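Local coordinates for protein 4'-phospho-dehydrooxetanocin synthase (Bacillus megaterium, PDB 5UL3) that catalyses the cobalamin-dependent radical SAM ring contraction of dAMP to a phosphorylated oxetane aldehyde, a step in the biosynthesis of the nucleoside analogue oxetanocin A, at residues Glu286-Pro290 with Lys340-Ile345; Ala304-Ser310 with Ile358-Glu364; Leu333-Leu339 with Arg377-Ile381. All blocks are in the same frame, centred on the assembly; numbering follows the deposited sequence.

Interaction 1 of 3, residues Glu286-Pro290 with Lys340-Ile345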
loop_
_atom_site.group_PDB
_atom_site.type_symbol
_atom_site.label_atom_id
_atom_site.label_comp_id
_atom_site.label_asym_id
_atom_site.label_seq_id
_atom_site.Cartn_x
_atom_site.Cartn_y
_atom_site.Cartn_z
ATOM N N GLU A 286 -3.038 15.411 -13.777
ATOM C CA GLU A 286 -2.668 16.495 -12.881
ATOM C C GLU A 286 -1.723 16.070 -11.768
ATOM O O GLU A 286 -1.180 16.941 -11.094
ATOM C CB GLU A 286 -3.910 17.137 -12.272
ATOM C CG GLU A 286 -4.763 17.797 -13.369
ATOM C CD GLU A 286 -5.949 18.563 -12.827
ATOM O OE1 GLU A 286 -6.047 18.733 -11.600
ATOM O OE2 GLU A 286 -6.787 18.993 -13.644
ATOM N N VAL A 287 -1.528 14.775 -11.546
ATOM C CA VAL A 287 -0.692 14.322 -10.441
ATOM C C VAL A 287 0.592 13.754 -11.047
ATOM O O VAL A 287 0.564 12.692 -11.697
ATOM C CB VAL A 287 -1.409 13.295 -9.554
ATOM C CG1 VAL A 287 -0.493 12.845 -8.436
ATOM C CG2 VAL A 287 -2.665 13.922 -8.940
ATOM N N PRO A 288 1.726 14.446 -10.901
ATOM C CA PRO A 288 2.965 13.981 -11.535
ATOM C C PRO A 288 3.721 13.018 -10.634
ATOM O O PRO A 288 3.244 12.642 -9.560
ATOM C CB PRO A 288 3.758 15.283 -11.733
ATOM C CG PRO A 288 3.390 16.081 -10.481
ATOM C CD PRO A 288 1.933 15.694 -10.141
ATOM N N THR A 289 4.911 12.616 -11.082
ATOM C CA THR A 289 5.869 11.840 -10.292
ATOM C C THR A 289 5.858 12.258 -8.825
ATOM O O THR A 289 5.955 13.452 -8.541
ATOM C CB THR A 289 7.278 12.045 -10.865
ATOM O OG1 THR A 289 7.270 11.769 -12.272
ATOM C CG2 THR A 289 8.313 11.146 -10.131
ATOM N N PRO A 290 5.735 11.339 -7.861
ATOM C CA PRO A 290 5.829 11.744 -6.457
ATOM C C PRO A 290 7.143 12.463 -6.191
ATOM O O PRO A 290 8.170 12.171 -6.811
ATOM C CB PRO A 290 5.780 10.413 -5.693
ATOM C CG PRO A 290 6.187 9.400 -6.696
ATOM C CD PRO A 290 5.640 9.876 -7.995
ATOM N N LYS A 340 6.640 7.682 -17.948
ATOM C CA LYS A 340 7.492 8.779 -17.501
ATOM C C LYS A 340 7.763 8.685 -16.004
ATOM O O LYS A 340 8.912 8.812 -15.555
ATOM C CB LYS A 340 6.846 10.131 -17.822
ATOM C CG LYS A 340 7.530 11.274 -17.041
ATOM C CD LYS A 340 6.732 12.560 -17.084
ATOM C CE LYS A 340 7.480 13.724 -16.441
ATOM N NZ LYS A 340 7.737 13.548 -14.973
ATOM N N GLN A 341 6.712 8.474 -15.207
ATOM C CA GLN A 341 6.903 8.427 -13.763
ATOM C C GLN A 341 7.751 7.223 -13.365
ATOM O O GLN A 341 8.585 7.315 -12.457
ATOM C CB GLN A 341 5.542 8.403 -13.049
ATOM C CG GLN A 341 4.789 9.742 -13.251
ATOM C CD GLN A 341 3.603 9.913 -12.324
ATOM O OE1 GLN A 341 3.553 9.338 -11.234
ATOM N NE2 GLN A 341 2.641 10.728 -12.752
ATOM N N LEU A 342 7.551 6.084 -14.029
ATOM C CA LEU A 342 8.402 4.925 -13.749
ATOM C C LEU A 342 9.858 5.239 -14.081
ATOM O O LEU A 342 10.771 4.915 -13.303
ATOM C CB LEU A 342 7.910 3.708 -14.539
ATOM C CG LEU A 342 6.624 3.028 -14.010
ATOM C CD1 LEU A 342 6.081 2.089 -15.078
ATOM C CD2 LEU A 342 6.871 2.279 -12.677
ATOM N N ASP A 343 10.087 5.890 -15.221
ATOM C CA ASP A 343 11.445 6.271 -15.602
ATOM C C ASP A 343 12.077 7.189 -14.563
ATOM O O ASP A 343 13.246 7.006 -14.200
ATOM C CB ASP A 343 11.433 6.933 -16.979
ATOM C CG ASP A 343 12.822 7.360 -17.430
ATOM O OD1 ASP A 343 13.607 6.479 -17.824
ATOM O OD2 ASP A 343 13.127 8.573 -17.381
ATOM N N ASP A 344 11.317 8.179 -14.071
ATOM C CA ASP A 344 11.827 9.104 -13.062
ATOM C C ASP A 344 12.240 8.376 -11.793
ATOM O O ASP A 344 13.343 8.586 -11.271
ATOM C CB ASP A 344 10.776 10.161 -12.697
ATOM C CG ASP A 344 10.491 11.134 -13.815
ATOM O OD1 ASP A 344 11.295 11.211 -14.764
ATOM O OD2 ASP A 344 9.437 11.825 -13.752
ATOM N N ILE A 345 11.348 7.533 -11.272
ATOM C CA ILE A 345 11.610 6.862 -10.011
ATOM C C ILE A 345 12.783 5.901 -10.157
ATOM O O ILE A 345 13.642 5.807 -9.271
ATOM C CB ILE A 345 10.332 6.154 -9.532
ATOM C CG1 ILE A 345 9.274 7.196 -9.172
ATOM C CG2 ILE A 345 10.619 5.254 -8.346
ATOM C CD1 ILE A 345 7.890 6.640 -9.134
HETATM O O HOH W 1 2.399 10.024 -8.988
HETATM O O HOH W 2 5.030 13.527 -14.082
#
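Asp-344 OD2 is gripped by two donors that approach from different directions in relation to its carboxylate. Thr-289 OG1 donates to Asp-344 OD2 at 2.6 Å and meets the anti lone pair, the one pointing away from the other oxygen, while Lys-340 NZ, one helical turn before Asp-344, closes a salt bridge on the syn lone pair, 2.7 Å from the same OD2. The threonine can do this because OG1 stands anti to its carbonyl carbon, beside its backbone N (chi1 -53°); the same torsion lays CG2 against Asp-344 CB at 3.7 Å. Lys-340 reaches its place through a chain that is extended until the last torsion, where it bends back (chi4 -64°), and its NZ has a further partner in Thr-56 OG1. With both lone pairs of OD2 engaged and the ammonium alongside, the carboxylate is probably stabilised in its charged form.

The contact joins the loop between helices 283-286 and 295-300 to helix 335-351 of the partial TIM-barrel radical SAM domain, with helix 138-149 of the cobalamin-binding region touching the loop as well. Its second polar element is Gln-341, whose extended chain reaches over to the loop backbone and brings CD to 3.2 Å from Thr-289 N. The Gln-341 NE2 bond to Val-287 O is weak, bent to 135° at the hydrogen, and the stronger partner of this amide is Gln-337 OE1. Two waters complete the seam: one donates to both Pro-288 O and Gln-341 OE1, the other accepts from Thr-289 N and Lys-340 NZ. Beyond the contact of Thr-289 CG2, the Pro-290 ring adds an apolar one: its CG meets Ile-345 CD1 at 4.1 Å in one of the two conformers of Ile-345, the side chains crossing at about a right angle.

Interaction 2 of 3, residues Ala304-Ser310 with Ile358-Glu364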
loop_
_atom_site.group_PDB
_atom_site.type_symbol
_atom_site.label_atom_id
_atom_site.label_comp_id
_atom_site.label_asym_id
_atom_site.label_seq_id
_atom_site.Cartn_x
_atom_site.Cartn_y
_atom_site.Cartn_z
ATOM N N ALA A 304 12.176 1.039 -0.192
ATOM C CA ALA A 304 11.607 0.570 -1.453
ATOM C C ALA A 304 11.004 1.698 -2.289
ATOM O O ALA A 304 10.424 2.650 -1.756
ATOM C CB ALA A 304 10.513 -0.466 -1.185
ATOM N N LEU A 305 11.091 1.538 -3.610
ATOM C CA LEU A 305 10.385 2.410 -4.550
ATOM C C LEU A 305 8.922 1.990 -4.692
ATOM O O LEU A 305 8.600 0.803 -4.681
ATOM C CB LEU A 305 11.043 2.345 -5.924
ATOM C CG LEU A 305 12.550 2.575 -5.891
ATOM C CD1 LEU A 305 13.156 2.056 -7.169
ATOM C CD2 LEU A 305 12.796 4.058 -5.725
ATOM N N THR A 306 8.049 2.988 -4.836
ATOM C CA THR A 306 6.615 2.786 -4.996
ATOM C C THR A 306 6.116 3.698 -6.105
ATOM O O THR A 306 6.785 4.657 -6.496
ATOM C CB THR A 306 5.858 3.099 -3.704
ATOM O OG1 THR A 306 6.092 4.468 -3.352
ATOM C CG2 THR A 306 6.318 2.190 -2.557
ATOM N N LEU A 307 4.921 3.390 -6.612
ATOM C CA LEU A 307 4.216 4.264 -7.543
ATOM C C LEU A 307 2.762 3.818 -7.525
ATOM O O LEU A 307 2.482 2.635 -7.338
ATOM C CB LEU A 307 4.755 4.161 -8.968
ATOM C CG LEU A 307 4.143 5.161 -9.960
ATOM C CD1 LEU A 307 4.366 6.595 -9.466
ATOM C CD2 LEU A 307 4.753 4.972 -11.350
ATOM N N GLU A 308 1.848 4.765 -7.706
ATOM C CA GLU A 308 0.429 4.450 -7.862
ATOM C C GLU A 308 0.047 4.818 -9.289
ATOM O O GLU A 308 0.120 5.995 -9.662
ATOM C CB GLU A 308 -0.420 5.209 -6.836
ATOM C CG GLU A 308 -1.880 4.659 -6.717
ATOM C CD GLU A 308 -2.757 5.419 -5.714
ATOM O OE1 GLU A 308 -2.564 6.644 -5.552
ATOM O OE2 GLU A 308 -3.668 4.792 -5.099
ATOM N N THR A 309 -0.325 3.824 -10.109
ATOM C CA THR A 309 -0.598 4.127 -11.519
ATOM C C THR A 309 -2.090 4.273 -11.800
ATOM O O THR A 309 -2.475 4.506 -12.953
ATOM C CB THR A 309 -0.000 3.064 -12.471
ATOM O OG1 THR A 309 -0.658 1.795 -12.288
ATOM C CG2 THR A 309 1.529 2.898 -12.237
ATOM N N SER A 310 -2.921 4.136 -10.773
ATOM C CA SER A 310 -4.367 4.317 -10.858
ATOM C C SER A 310 -4.897 4.466 -9.443
ATOM O O SER A 310 -4.258 4.038 -8.479
ATOM C CB SER A 310 -5.051 3.136 -11.562
ATOM O OG SER A 310 -4.961 1.959 -10.785
ATOM N N ILE A 358 9.744 -2.089 -8.251
ATOM C CA ILE A 358 8.669 -1.143 -7.972
ATOM C C ILE A 358 7.521 -1.872 -7.291
ATOM O O ILE A 358 7.015 -2.869 -7.814
ATOM C CB ILE A 358 8.164 -0.469 -9.257
ATOM C CG1 ILE A 358 9.325 0.098 -10.090
ATOM C CG2 ILE A 358 7.144 0.628 -8.899
ATOM C CD1 ILE A 358 9.906 1.373 -9.521
ATOM N N TYR A 359 7.080 -1.361 -6.160
ATOM C CA TYR A 359 5.890 -1.888 -5.495
ATOM C C TYR A 359 4.730 -0.983 -5.890
ATOM O O TYR A 359 4.626 0.144 -5.398
ATOM C CB TYR A 359 6.101 -1.941 -3.997
ATOM C CG TYR A 359 7.271 -2.856 -3.698
ATOM C CD1 TYR A 359 8.588 -2.378 -3.705
ATOM C CD2 TYR A 359 7.065 -4.214 -3.492
ATOM C CE1 TYR A 359 9.659 -3.234 -3.480
ATOM C CE2 TYR A 359 8.129 -5.075 -3.260
ATOM C CZ TYR A 359 9.416 -4.584 -3.250
ATOM O OH TYR A 359 10.459 -5.459 -3.021
ATOM N N MET A 360 3.882 -1.470 -6.795
ATOM C CA MET A 360 2.739 -0.671 -7.232
ATOM C C MET A 360 1.735 -0.548 -6.097
ATOM O O MET A 360 1.332 -1.551 -5.482
ATOM C CB MET A 360 2.048 -1.275 -8.458
ATOM C CG MET A 360 2.891 -1.461 -9.694
ATOM S SD MET A 360 3.547 0.092 -10.364
ATOM C CE MET A 360 4.169 -0.531 -11.927
ATOM N N ALA A 361 1.318 0.685 -5.831
ATOM C CA ALA A 361 0.390 0.952 -4.744
ATOM C C ALA A 361 -1.071 0.730 -5.140
ATOM O O ALA A 361 -1.927 0.712 -4.246
ATOM C CB ALA A 361 0.548 2.399 -4.251
ATOM N N ASP A 362 -1.353 0.537 -6.430
ATOM C CA ASP A 362 -2.733 0.448 -6.938
ATOM C C ASP A 362 -3.559 -0.577 -6.167
ATOM O O ASP A 362 -3.133 -1.719 -5.961
ATOM C CB ASP A 362 -2.741 0.043 -8.416
ATOM C CG ASP A 362 -1.885 0.918 -9.283
ATOM O OD1 ASP A 362 -0.766 1.307 -8.867
ATOM O OD2 ASP A 362 -2.297 1.157 -10.425
ATOM N N GLU A 363 -4.775 -0.179 -5.779
ATOM C CA GLU A 363 -5.767 -1.172 -5.377
ATOM C C GLU A 363 -6.086 -2.113 -6.526
ATOM O O GLU A 363 -6.323 -3.311 -6.315
ATOM C CB GLU A 363 -7.046 -0.472 -4.900
ATOM C CG GLU A 363 -6.916 0.193 -3.541
ATOM C CD GLU A 363 -8.246 0.735 -3.064
ATOM O OE1 GLU A 363 -8.833 1.548 -3.813
ATOM O OE2 GLU A 363 -8.717 0.303 -1.979
ATOM N N GLU A 364 -6.120 -1.582 -7.745
ATOM C CA GLU A 364 -6.574 -2.294 -8.942
ATOM C C GLU A 364 -5.671 -1.852 -10.091
ATOM O O GLU A 364 -5.954 -0.862 -10.780
ATOM C CB GLU A 364 -8.047 -2.001 -9.239
ATOM C CG GLU A 364 -8.554 -2.661 -10.510
ATOM C CD GLU A 364 -10.025 -2.378 -10.791
ATOM O OE1 GLU A 364 -10.582 -1.392 -10.252
ATOM O OE2 GLU A 364 -10.625 -3.164 -11.555
HETATM O O HOH W 3 -5.136 2.747 -6.003
HETATM O O HOH W 4 -6.273 1.395 -8.241
#
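Tyr-359 N donates to Leu-305 O and Ala-361 N to Leu-307 O (2.7 Å, 170° at the hydrogen), pairing two parallel strands of the partial TIM barrel; the intervening Leu-307 N to Tyr-359 O bond is weak.

Apolar contacts flank this ladder. Ile-358 CD1 lies 3.9 Å from Leu-305 CB, on the face that helix 335-351 covers, and Ala-304 CB lies 3.7 Å from Tyr-359 CE1. Separately, the edge of the Tyr-359 ring meets Leu-305 O in its plane.

Beyond the paired part of the strands, side-chain polar bonds take over. Asp-362 OD1 accepts from Thr-309 N at 2.8 Å and Asp-362 OD2 from Thr-309 OG1 at 2.6 Å, both on the syn side, though the N-H is tilted 33° out of the carboxylate plane. Chi1 of Thr-309 (66°) puts OG1 beside its own N-H, so both reach the same carboxylate. Ser-310 OG lies 2.8 Å from Asp-362 OD2 and 3.0 Å from Glu-364 O, and one water bridges it to Glu-364 N.

Glu-308 OE2 and Glu-363 OE2 bond cobalamin; a second water accepts from Glu-363 N and lies 2.7 Å from Glu-308 OE2. The polar network probably helps to fix these two chain stretches where they present carboxylates to the cofactor.

Interaction 3 of 3, residues Leu333-Leu339 with Arg377-Ile381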
loop_
_atom_site.group_PDB
_atom_site.type_symbol
_atom_site.label_atom_id
_atom_site.label_comp_id
_atom_site.label_asym_id
_atom_site.label_seq_id
_atom_site.Cartn_x
_atom_site.Cartn_y
_atom_site.Cartn_z
ATOM N N LEU A 333 -3.708 6.570 -14.515
ATOM C CA LEU A 333 -2.699 7.358 -15.209
ATOM C C LEU A 333 -2.661 6.981 -16.683
ATOM O O LEU A 333 -2.840 5.819 -17.048
ATOM C CB LEU A 333 -1.306 7.102 -14.602
ATOM C CG LEU A 333 -0.744 7.872 -13.428
ATOM C CD1 LEU A 333 0.731 7.490 -13.215
ATOM C CD2 LEU A 333 -0.900 9.362 -13.645
ATOM N N SER A 334 -2.368 7.962 -17.547
ATOM C CA SER A 334 -2.136 7.624 -18.943
ATOM C C SER A 334 -0.905 6.730 -19.086
ATOM O O SER A 334 -0.030 6.686 -18.215
ATOM C CB SER A 334 -1.945 8.881 -19.800
ATOM O OG SER A 334 -0.686 9.490 -19.551
ATOM N N VAL A 335 -0.856 6.006 -20.207
ATOM C CA VAL A 335 0.301 5.165 -20.503
ATOM C C VAL A 335 1.557 6.015 -20.526
ATOM O O VAL A 335 2.596 5.636 -19.977
ATOM C CB VAL A 335 0.102 4.430 -21.840
ATOM C CG1 VAL A 335 1.419 3.785 -22.314
ATOM C CG2 VAL A 335 -1.020 3.392 -21.735
ATOM N N GLU A 336 1.516 7.126 -21.263
ATOM C CA GLU A 336 2.698 7.972 -21.394
ATOM C C GLU A 336 3.181 8.423 -20.029
ATOM O O GLU A 336 4.375 8.350 -19.720
ATOM C CB GLU A 336 2.384 9.179 -22.281
ATOM C CG GLU A 336 3.524 10.169 -22.437
ATOM C CD GLU A 336 3.134 11.361 -23.302
ATOM O OE1 GLU A 336 2.866 12.450 -22.748
ATOM O OE2 GLU A 336 3.073 11.197 -24.537
ATOM N N GLN A 337 2.251 8.860 -19.182
ATOM C CA GLN A 337 2.612 9.358 -17.865
ATOM C C GLN A 337 3.132 8.245 -16.961
ATOM O O GLN A 337 4.117 8.433 -16.236
ATOM C CB GLN A 337 1.397 10.038 -17.239
ATOM C CG GLN A 337 1.674 10.663 -15.922
ATOM C CD GLN A 337 2.630 11.843 -16.023
ATOM O OE1 GLN A 337 3.222 12.250 -15.026
ATOM N NE2 GLN A 337 2.771 12.407 -17.223
ATOM N N THR A 338 2.450 7.097 -16.959
ATOM C CA THR A 338 2.932 5.915 -16.237
ATOM C C THR A 338 4.398 5.631 -16.588
ATOM O O THR A 338 5.234 5.413 -15.705
ATOM C CB THR A 338 2.046 4.702 -16.556
ATOM O OG1 THR A 338 0.706 4.963 -16.120
ATOM C CG2 THR A 338 2.546 3.438 -15.814
ATOM N N LEU A 339 4.727 5.655 -17.879
ATOM C CA LEU A 339 6.092 5.323 -18.287
ATOM C C LEU A 339 7.071 6.416 -17.880
ATOM O O LEU A 339 8.215 6.123 -17.495
ATOM C CB LEU A 339 6.132 5.074 -19.798
ATOM C CG LEU A 339 5.405 3.793 -20.239
ATOM C CD1 LEU A 339 5.277 3.677 -21.761
ATOM C CD2 LEU A 339 6.088 2.554 -19.645
ATOM N N ARG A 377 -4.209 -1.097 -22.515
ATOM C CA ARG A 377 -3.421 -0.132 -21.760
ATOM C C ARG A 377 -2.280 -0.819 -21.008
ATOM O O ARG A 377 -1.149 -0.317 -20.985
ATOM C CB ARG A 377 -4.328 0.622 -20.792
ATOM C CG ARG A 377 -3.582 1.495 -19.809
ATOM C CD ARG A 377 -4.520 2.359 -18.994
ATOM N NE ARG A 377 -3.818 3.064 -17.926
ATOM C CZ ARG A 377 -3.453 2.504 -16.773
ATOM N NH1 ARG A 377 -3.711 1.214 -16.535
ATOM N NH2 ARG A 377 -2.831 3.233 -15.850
ATOM N N ILE A 378 -2.563 -1.955 -20.370
ATOM C CA ILE A 378 -1.506 -2.664 -19.645
ATOM C C ILE A 378 -0.441 -3.161 -20.619
ATOM O O ILE A 378 0.765 -3.042 -20.363
ATOM C CB ILE A 378 -2.108 -3.814 -18.813
ATOM C CG1 ILE A 378 -3.113 -3.283 -17.773
ATOM C CG2 ILE A 378 -0.988 -4.640 -18.132
ATOM C CD1 ILE A 378 -2.536 -2.289 -16.760
ATOM N N ILE A 379 -0.869 -3.726 -21.750
ATOM C CA ILE A 379 0.083 -4.228 -22.736
ATOM C C ILE A 379 0.972 -3.098 -23.242
ATOM O O ILE A 379 2.188 -3.273 -23.380
ATOM C CB ILE A 379 -0.658 -4.950 -23.878
ATOM C CG1 ILE A 379 -1.210 -6.283 -23.348
ATOM C CG2 ILE A 379 0.285 -5.170 -25.059
ATOM C CD1 ILE A 379 -2.219 -6.958 -24.271
ATOM N N ASP A 380 0.400 -1.902 -23.450
ATOM C CA ASP A 380 1.203 -0.743 -23.861
ATOM C C ASP A 380 2.220 -0.329 -22.789
ATOM O O ASP A 380 3.362 0.033 -23.110
ATOM C CB ASP A 380 0.286 0.440 -24.202
ATOM C CG ASP A 380 -0.530 0.208 -25.475
ATOM O OD1 ASP A 380 -0.342 -0.845 -26.118
ATOM O OD2 ASP A 380 -1.364 1.073 -25.825
ATOM N N ILE A 381 1.821 -0.333 -21.513
ATOM C CA ILE A 381 2.787 -0.057 -20.447
ATOM C C ILE A 381 3.904 -1.099 -20.464
ATOM O O ILE A 381 5.100 -0.762 -20.395
ATOM C CB ILE A 381 2.072 -0.001 -19.084
ATOM C CG1 ILE A 381 1.147 1.220 -19.025
ATOM C CG2 ILE A 381 3.108 0.043 -17.924
ATOM C CD1 ILE A 381 0.116 1.164 -17.900
#
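Leu-333 O is held by the guanidinium of Arg-377 where two neighbouring helices of the partial TIM barrel, 335-351 and 374-386, pack side by side. The short segments 335-339 and 377-381 approach to 9.9 Å between axes, and their directions differ by 37°, as expected of successive helices on the outside of an alpha/beta barrel.

The tight part lies at the start of helix 335-351. Arg-377 grips one oxygen side-on with two nitrogens, NE at 3.1 Å and NH2 at 2.9 Å from Leu-333 O. That oxygen lies only 3° out of the guanidinium plane; NE comes in nearly along the C=O axis, and NH2 lies in the carbonyl plane on a lone pair. The arginine gets there with a chain extended from CG to NE, and its CG packs on Val-335 CG2 at 3.7 Å. Ile-381 CD1 covers one face of the guanidinium, 3.9 Å above its centre, so the group is held in its plane by the bonds and backed by a methyl. Thr-338 CG2 in turn meets Ile-381 CD1, while Thr-338 OG1 donates to Ser-334 O within its own helix. Ser-334 caps that helix: its OG accepts from Gln-337 N, fixing the first turn behind the gripped carbonyl.

Between the partly exposed Asp-380 and Val-335 the fit is looser and carried by carbon contacts. Asp-380 meets Val-335 through CB, 4.0 Å from CG1, and its OD1 is hydrogen-bonded to Gln-376 within its own helix. Val-335 bridges the two regimes, since its CG2 faces Arg-377 and its CG1 faces Asp-380. A close exception stands at the far end of the segments, where Leu-339 CD2 rests 3.5 Å from the backbone O of Ile-381.

Interactions 1 and 2 are buried, whereas interaction 3 is only partly so and lies further from the chain centre than either. Helix 335-351 serves both interaction 1 and interaction 3, meeting a loop in one and its neighbouring helix in the other, and it packs on the strands of interaction 2: Gln-341 OE1 lies 3.4 Å from Leu-307 CD1. Thr-309 O probably accepts from Leu-333 N at 2.9 Å, linking interactions 2 and 3 through the backbone. The chemistry changes with position: strand pairing and carboxylate bonds beside cobalamin in 304-310 with 358-364, a carboxylate shared by a loop hydroxyl and a lysine of its own helix, with bridging waters, in interaction 1, and a gripped carbonyl with aliphatic packing between the helices.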